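Local coordinates for protein carboxypeptidase A (Helicoverpa armigera, PDB 1JQG) that probably acts as a zinc metallocarboxypeptidase of the M14 family, removing C-terminal residues from peptides, and carries its activation peptide, at residues P57-K62 and F356-A361; H196-D201 and I211-L216; F257-G262 and Y314-G319. All coordinates share one frame; numbering follows the deposited sequence.

Contact 1: P57-K62 and F356-A361; sequences PGRPGK and FHVLYA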
# COMPACT_ATOMS: atom_id res chain seq x y z
N PRO A 57 5.28 -21.26 7.49
CA PRO A 57 6.48 -21.89 8.05
C PRO A 57 7.76 -21.13 7.73
O PRO A 57 8.07 -20.86 6.57
CB PRO A 57 6.47 -23.32 7.54
CG PRO A 57 5.02 -23.59 7.23
CD PRO A 57 4.47 -22.25 6.74
N GLY A 58 8.45 -20.66 8.77
CA GLY A 58 9.68 -19.90 8.63
C GLY A 58 9.53 -18.39 8.81
O GLY A 58 10.49 -17.64 8.93
N ARG A 59 8.29 -17.90 8.80
CA ARG A 59 8.06 -16.47 8.99
C ARG A 59 6.68 -16.24 9.60
O ARG A 59 5.68 -16.11 8.91
CB ARG A 59 8.18 -15.72 7.64
CG ARG A 59 8.22 -14.20 7.79
CD ARG A 59 8.33 -13.48 6.44
NE ARG A 59 7.08 -13.64 5.66
CZ ARG A 59 6.95 -14.42 4.59
NH1 ARG A 59 7.99 -15.13 4.14
NH2 ARG A 59 5.81 -14.51 3.94
N PRO A 60 6.60 -16.26 10.92
CA PRO A 60 5.37 -16.10 11.69
C PRO A 60 4.59 -14.82 11.39
O PRO A 60 5.16 -13.79 11.02
CB PRO A 60 5.79 -16.07 13.17
CG PRO A 60 7.26 -15.94 13.19
CD PRO A 60 7.74 -16.46 11.86
N GLY A 61 3.28 -14.89 11.46
CA GLY A 61 2.46 -13.73 11.13
C GLY A 61 1.95 -13.02 12.36
O GLY A 61 2.19 -13.45 13.49
N LYS A 62 1.37 -11.84 12.15
CA LYS A 62 0.83 -11.03 13.22
C LYS A 62 -0.66 -10.76 13.03
O LYS A 62 -1.12 -10.51 11.92
CB LYS A 62 1.63 -9.74 13.33
CG LYS A 62 3.03 -9.94 13.86
CD LYS A 62 3.67 -8.68 14.42
CE LYS A 62 5.13 -8.94 14.75
NZ LYS A 62 5.98 -7.74 14.95
N PHE A 356 1.11 -15.32 -4.44
CA PHE A 356 0.59 -16.55 -3.88
C PHE A 356 1.68 -17.33 -3.14
O PHE A 356 1.38 -17.91 -2.11
CB PHE A 356 0.00 -17.43 -4.98
CG PHE A 356 -0.58 -18.74 -4.54
CD1 PHE A 356 -1.90 -18.85 -4.14
CD2 PHE A 356 0.21 -19.89 -4.53
CE1 PHE A 356 -2.42 -20.07 -3.73
CE2 PHE A 356 -0.29 -21.11 -4.11
CZ PHE A 356 -1.60 -21.18 -3.70
N HIS A 357 2.88 -17.38 -3.70
CA HIS A 357 3.99 -18.14 -3.19
C HIS A 357 4.54 -17.55 -1.91
O HIS A 357 4.83 -18.32 -0.99
CB HIS A 357 5.12 -18.26 -4.22
CG HIS A 357 4.78 -19.09 -5.42
ND1 HIS A 357 3.81 -20.10 -5.37
CD2 HIS A 357 5.27 -19.10 -6.68
CE1 HIS A 357 3.72 -20.67 -6.55
NE2 HIS A 357 4.59 -20.08 -7.36
N VAL A 358 4.72 -16.24 -1.87
CA VAL A 358 5.29 -15.57 -0.69
C VAL A 358 4.27 -15.38 0.42
O VAL A 358 4.51 -15.69 1.58
CB VAL A 358 5.89 -14.21 -1.09
CG1 VAL A 358 6.43 -13.41 0.09
CG2 VAL A 358 7.00 -14.46 -2.12
N LEU A 359 3.11 -14.80 0.12
CA LEU A 359 2.09 -14.55 1.13
C LEU A 359 1.01 -15.61 1.10
O LEU A 359 1.19 -16.70 1.67
CB LEU A 359 1.47 -13.15 0.99
CG LEU A 359 2.46 -11.98 1.11
CD1 LEU A 359 1.79 -10.63 0.82
CD2 LEU A 359 3.07 -12.01 2.51
N TYR A 360 -0.14 -15.31 0.53
CA TYR A 360 -1.28 -16.23 0.49
C TYR A 360 -2.19 -15.89 -0.69
O TYR A 360 -2.10 -14.82 -1.32
CB TYR A 360 -2.10 -16.16 1.78
CG TYR A 360 -2.88 -17.42 2.10
CD1 TYR A 360 -2.30 -18.48 2.78
CD2 TYR A 360 -4.21 -17.57 1.73
CE1 TYR A 360 -2.99 -19.63 3.08
CE2 TYR A 360 -4.92 -18.73 2.02
CZ TYR A 360 -4.30 -19.76 2.69
OH TYR A 360 -4.96 -20.93 3.00
N ALA A 361 -3.10 -16.81 -1.01
CA ALA A 361 -4.00 -16.59 -2.15
C ALA A 361 -4.77 -15.29 -1.99
O ALA A 361 -5.34 -15.00 -0.96
CB ALA A 361 -4.89 -17.81 -2.37
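Arg-59 reaches from the activation peptide to the backbone of Val-358 in the carboxypeptidase domain, a prodomain-to-enzyme contact in this M14 procarboxypeptidase. The evidence for a polar tie is a single hydrogen bond: Arg-59 NH2 lies 2.9 Å from Val-358 O, with an N-H...O angle of 144°, so the bond is moderately bent. The oxygen sits at the edge of the guanidinium and almost exactly in its plane. Seen from the carbonyl, the donor stands well above the peptide plane, 42° out of it, and so does not follow a lone pair.

The chain of Arg-59 is extended over its first two torsions, then bends at chi3 (69°), which swings the guanidinium round toward the helix 355-358. Leu-359, the residue after the acceptor, leaves helical backbone angles. Two aliphatic groups attend the same nitrogen. One is Val-358 CG1, 4.1 Å from Arg-59 NH2; the other belongs to Leu-359. Both hydrophobic residues also pack on Met-311 of the strand 311-314. The side chain of Leu-359 lies about 5 Å from that of Glu-382, the predicted proton donor/acceptor, and about 8 Å from the bound zinc, placing this link beside the active-site region. On the arginine side of the same residue, Leu-359 CD2 comes in obliquely, 4.0 Å from Arg-59 NH2.

Contact 2: H196-D201 and I211-L216; sequences HKLVID and IDWIIL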
# COMPACT_ATOMS: atom_id res chain seq x y z
N HIS A 196 9.08 14.78 -5.54
CA HIS A 196 10.11 15.72 -5.14
C HIS A 196 11.31 15.62 -6.05
O HIS A 196 11.92 16.61 -6.45
CB HIS A 196 10.43 15.54 -3.65
CG HIS A 196 11.64 16.29 -3.17
ND1 HIS A 196 12.92 15.78 -3.01
CD2 HIS A 196 11.70 17.58 -2.81
CE1 HIS A 196 13.71 16.74 -2.57
NE2 HIS A 196 13.00 17.83 -2.45
N LYS A 197 11.72 14.42 -6.39
CA LYS A 197 12.88 14.23 -7.28
C LYS A 197 12.57 14.44 -8.76
O LYS A 197 13.46 14.76 -9.53
CB LYS A 197 13.51 12.84 -7.13
CG LYS A 197 14.25 12.68 -5.79
CD LYS A 197 15.48 13.58 -5.92
CE LYS A 197 16.28 13.63 -4.63
NZ LYS A 197 17.53 14.41 -4.95
N LEU A 198 11.31 14.29 -9.17
CA LEU A 198 10.93 14.53 -10.56
C LEU A 198 10.54 15.98 -10.84
O LEU A 198 10.47 16.40 -11.99
CB LEU A 198 9.79 13.58 -10.96
CG LEU A 198 10.08 12.10 -10.96
CD1 LEU A 198 8.79 11.33 -11.18
CD2 LEU A 198 11.08 11.69 -12.03
N VAL A 199 10.22 16.74 -9.81
CA VAL A 199 9.76 18.12 -9.97
C VAL A 199 10.63 19.12 -9.23
O VAL A 199 11.04 20.05 -9.90
CB VAL A 199 8.30 18.27 -9.50
CG1 VAL A 199 7.69 19.65 -9.74
CG2 VAL A 199 7.39 17.23 -10.15
N ILE A 200 10.77 19.02 -7.92
CA ILE A 200 11.43 19.97 -7.07
C ILE A 200 12.94 19.94 -7.18
O ILE A 200 13.58 20.97 -7.43
CB ILE A 200 11.07 19.78 -5.57
CG1 ILE A 200 9.54 19.79 -5.38
CG2 ILE A 200 11.74 20.85 -4.71
CD1 ILE A 200 8.85 21.05 -5.80
N ASP A 201 13.54 18.79 -6.96
CA ASP A 201 14.97 18.60 -6.99
C ASP A 201 15.38 17.59 -8.05
O ASP A 201 15.53 16.42 -7.72
CB ASP A 201 15.49 18.12 -5.62
CG ASP A 201 16.99 18.21 -5.51
OD1 ASP A 201 17.46 17.47 -4.63
OD2 ASP A 201 17.63 18.97 -6.27
N ILE A 211 10.65 9.53 -19.85
CA ILE A 211 9.56 8.85 -19.22
C ILE A 211 8.42 9.79 -18.80
O ILE A 211 8.66 10.85 -18.22
CB ILE A 211 10.04 8.03 -18.00
CG1 ILE A 211 11.16 7.04 -18.39
CG2 ILE A 211 8.88 7.22 -17.41
CD1 ILE A 211 11.85 6.33 -17.25
N ASP A 212 7.20 9.38 -19.09
CA ASP A 212 5.99 10.05 -18.59
C ASP A 212 5.43 9.41 -17.32
O ASP A 212 5.45 8.18 -17.21
CB ASP A 212 4.90 9.98 -19.66
CG ASP A 212 5.07 10.98 -20.76
OD1 ASP A 212 5.95 11.84 -20.69
OD2 ASP A 212 4.31 10.94 -21.77
N TRP A 213 5.15 10.21 -16.30
CA TRP A 213 4.77 9.65 -14.99
C TRP A 213 3.36 10.05 -14.56
O TRP A 213 2.80 11.12 -14.85
CB TRP A 213 5.75 10.05 -13.90
CG TRP A 213 7.18 9.81 -14.20
CD1 TRP A 213 7.99 10.49 -15.09
CD2 TRP A 213 8.03 8.84 -13.58
NE1 TRP A 213 9.27 9.99 -15.07
CE2 TRP A 213 9.32 8.98 -14.14
CE3 TRP A 213 7.85 7.88 -12.58
CZ2 TRP A 213 10.40 8.18 -13.75
CZ3 TRP A 213 8.89 7.09 -12.21
CH2 TRP A 213 10.16 7.23 -12.79
N ILE A 214 2.71 9.11 -13.87
CA ILE A 214 1.40 9.28 -13.29
C ILE A 214 1.59 8.92 -11.83
O ILE A 214 1.96 7.79 -11.49
CB ILE A 214 0.34 8.40 -13.95
CG1 ILE A 214 0.03 8.87 -15.38
CG2 ILE A 214 -0.97 8.40 -13.13
CD1 ILE A 214 -0.93 8.01 -16.18
N ILE A 215 1.29 9.86 -10.92
CA ILE A 215 1.42 9.61 -9.50
C ILE A 215 0.15 9.95 -8.76
O ILE A 215 -0.29 11.10 -8.80
CB ILE A 215 2.62 10.40 -8.91
CG1 ILE A 215 3.91 10.02 -9.66
CG2 ILE A 215 2.76 10.11 -7.42
CD1 ILE A 215 5.18 10.66 -9.13
N LEU A 216 -0.38 8.97 -8.03
CA LEU A 216 -1.60 9.14 -7.23
C LEU A 216 -1.26 8.93 -5.74
O LEU A 216 -1.13 7.81 -5.24
CB LEU A 216 -2.68 8.15 -7.69
CG LEU A 216 -3.99 8.08 -6.91
CD1 LEU A 216 -4.77 9.38 -6.93
CD2 LEU A 216 -4.94 7.02 -7.46
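Leu-198 of the helix 187-200 sets a methyl group on the indole face of Trp-213 in the strand 212-216. The CH-pi component is well defined: Leu-198 CD1 stands 3.7 Å from the centroid of the five-membered ring of Trp-213, only 17° off its normal. The closest single approach, 3.5 Å, is from Leu-198 CD1 to Trp-213 CD2. The other methyl is shifted along the indole, with Leu-198 CD2 3.9 Å from Trp-213 NE1, and the two side chains cross at about a right angle. With CG anti to the carbonyl carbon (chi1 -64°) and chi2 extended, the fork of Leu-198 lies against the indole. On the opposite face, Ile-211 CG2 lies offset toward the rim.

Aliphatic packing adds a second, looser touch, 4.2 Å between Leu-198 CD1 and Ile-215 CD1.

Two polar interactions accompany the packing. Trp-213 NE1 donates to the backbone oxygen of Leu-207, which helps fix the rotation of the indole. Lys-197 NZ forms a salt bridge within its own segment, 3.1 Å from Asp-201 OD1.

Trp-410 and Ala-417 of the helix 402-421 extend this buried layer, a helix-on-sheet packing typical of the alpha/beta fold of zinc carboxypeptidases.

Contact 3: F257-G262 and Y314-G319; sequences FGMNWG and YGYGNG
Met-259 approaches the ring of Tyr-316 at about a right angle and carries its terminal methyl over one face, with the sulfur oblique, a Met-aromatic contact. The methyl is the more central group: Met-259 CE stands 4.2 Å from the centroid of the Tyr-316 ring and just 9° off the normal, which meets the geometry of a CH-pi interaction. The sulfur is equally distant from the centroid but 31° from the normal, and leans toward one side of the ring, where Met-259 SD is 3.7 Å from Tyr-316 CD1. Bends at chi2 (-76°) and chi3 of the methionine fold its end across the aromatic face.

Beside this pair, the side chains of Asn-260 and Asn-318 cross obliquely in loose contact. Asn-318 lies within a type I turn from Tyr-316 to Gly-319, closed by Gly-319 N to Tyr-316 O at 3.2 Å.

The two loops meet against the helix 366-373: Met-259 packs on Gln-372, Tyr-316 on Asp-368 and Met-371, and Asp-368 also accepts a hydrogen bond from the backbone N of Gly-317. Tyr-314, at the end of the strand 311-314, joins the turn to the main sheet through backbone bonds to Gly-353 of the strand 351-354 and to Ile-355 just after it.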
# COMPACT_ATOMS: atom_id res chain seq x y z
N PHE A 257 -10.76 -5.25 -7.66
CA PHE A 257 -10.34 -5.15 -9.08
C PHE A 257 -10.74 -6.35 -9.90
O PHE A 257 -10.97 -7.41 -9.35
CB PHE A 257 -8.83 -4.92 -9.19
CG PHE A 257 -8.40 -3.53 -8.79
CD1 PHE A 257 -8.30 -3.16 -7.46
CD2 PHE A 257 -8.13 -2.56 -9.76
CE1 PHE A 257 -7.94 -1.88 -7.11
CE2 PHE A 257 -7.75 -1.28 -9.43
CZ PHE A 257 -7.64 -0.93 -8.08
N GLY A 258 -10.86 -6.20 -11.20
CA GLY A 258 -11.42 -7.14 -12.13
C GLY A 258 -10.63 -8.38 -12.45
O GLY A 258 -11.20 -9.30 -13.05
N MET A 259 -9.39 -8.50 -12.01
CA MET A 259 -8.60 -9.71 -12.26
C MET A 259 -8.96 -10.80 -11.27
O MET A 259 -8.57 -10.82 -10.11
CB MET A 259 -7.12 -9.34 -12.15
CG MET A 259 -6.24 -10.07 -13.13
SD MET A 259 -5.88 -11.77 -12.74
CE MET A 259 -5.92 -12.50 -14.38
N ASN A 260 -9.81 -11.72 -11.71
CA ASN A 260 -10.27 -12.86 -10.92
C ASN A 260 -11.02 -12.47 -9.65
O ASN A 260 -10.91 -13.04 -8.55
CB ASN A 260 -9.13 -13.82 -10.58
CG ASN A 260 -8.56 -14.50 -11.81
OD1 ASN A 260 -7.36 -14.40 -12.12
ND2 ASN A 260 -9.40 -15.21 -12.57
N TRP A 261 -11.88 -11.45 -9.77
CA TRP A 261 -12.59 -10.91 -8.62
C TRP A 261 -13.42 -11.96 -7.90
O TRP A 261 -14.06 -12.77 -8.55
CB TRP A 261 -13.47 -9.73 -9.07
CG TRP A 261 -14.26 -9.12 -7.95
CD1 TRP A 261 -13.87 -8.12 -7.11
CD2 TRP A 261 -15.58 -9.49 -7.54
NE1 TRP A 261 -14.86 -7.83 -6.22
CE2 TRP A 261 -15.92 -8.67 -6.47
CE3 TRP A 261 -16.50 -10.44 -8.00
CZ2 TRP A 261 -17.17 -8.77 -5.83
CZ3 TRP A 261 -17.74 -10.51 -7.37
CH2 TRP A 261 -18.07 -9.68 -6.27
N GLY A 262 -13.48 -11.88 -6.57
CA GLY A 262 -14.32 -12.75 -5.77
C GLY A 262 -13.85 -14.17 -5.54
O GLY A 262 -14.56 -14.93 -4.85
N TYR A 314 4.62 -9.94 -7.36
CA TYR A 314 4.03 -9.91 -8.70
C TYR A 314 3.34 -11.23 -8.95
O TYR A 314 3.21 -12.07 -8.05
CB TYR A 314 5.14 -9.74 -9.76
CG TYR A 314 6.16 -10.91 -9.75
CD1 TYR A 314 5.86 -12.12 -10.40
CD2 TYR A 314 7.40 -10.79 -9.08
CE1 TYR A 314 6.78 -13.19 -10.37
CE2 TYR A 314 8.31 -11.86 -9.05
CZ TYR A 314 7.99 -13.06 -9.70
OH TYR A 314 8.87 -14.10 -9.66
N GLY A 315 2.90 -11.40 -10.16
CA GLY A 315 2.30 -12.66 -10.58
C GLY A 315 0.92 -12.47 -11.02
O GLY A 315 0.71 -11.89 -12.07
N TYR A 316 0.17 -13.00 -10.16
CA TYR A 316 -1.26 -13.03 -10.13
C TYR A 316 -1.54 -13.74 -8.78
O TYR A 316 -1.08 -14.82 -8.51
CB TYR A 316 -1.81 -13.75 -11.38
CG TYR A 316 -1.81 -12.86 -12.66
CD1 TYR A 316 -2.17 -11.49 -12.61
CD2 TYR A 316 -1.45 -13.43 -13.88
CE1 TYR A 316 -2.16 -10.71 -13.80
CE2 TYR A 316 -1.44 -12.66 -15.06
CZ TYR A 316 -1.80 -11.31 -15.02
OH TYR A 316 -1.78 -10.58 -16.17
N GLY A 317 -2.28 -13.12 -7.91
CA GLY A 317 -2.57 -13.68 -6.54
C GLY A 317 -2.92 -15.19 -6.55
O GLY A 317 -2.98 -15.84 -5.47
N ASN A 318 -3.40 -15.85 -7.56
CA ASN A 318 -3.95 -17.18 -7.62
C ASN A 318 -2.89 -18.26 -7.74
O ASN A 318 -3.14 -19.46 -7.61
CB ASN A 318 -4.94 -17.35 -8.78
CG ASN A 318 -4.30 -17.13 -10.12
OD1 ASN A 318 -3.17 -16.62 -10.17
ND2 ASN A 318 -5.01 -17.50 -11.16
N GLY A 319 -1.67 -17.89 -7.99
CA GLY A 319 -0.54 -18.79 -8.11
C GLY A 319 -0.03 -18.96 -9.53
O GLY A 319 1.13 -19.34 -9.62

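Contact 2 is the buried one; contacts 1 and 3 lie at the surface. Their chemistry follows: methyl-on-indole packing between helix and sheet in contact 2, a charged side chain on a backbone oxygen in contact 1, and a thioether end against a phenol ring between loops in contact 3. Only contact 1 crosses from the activation peptide to the enzyme, and the other two are nested within the chain loop it closes. Contacts 1 and 3 touch directly, Phe-356 CB lying 3.4 Å from Gly-317 O; contact 1 packs on the strand 311-314, and contact 3 begins at its end. Contact 2 stands apart, its centre 34 Å from that of contact 1, across the centre of the chain.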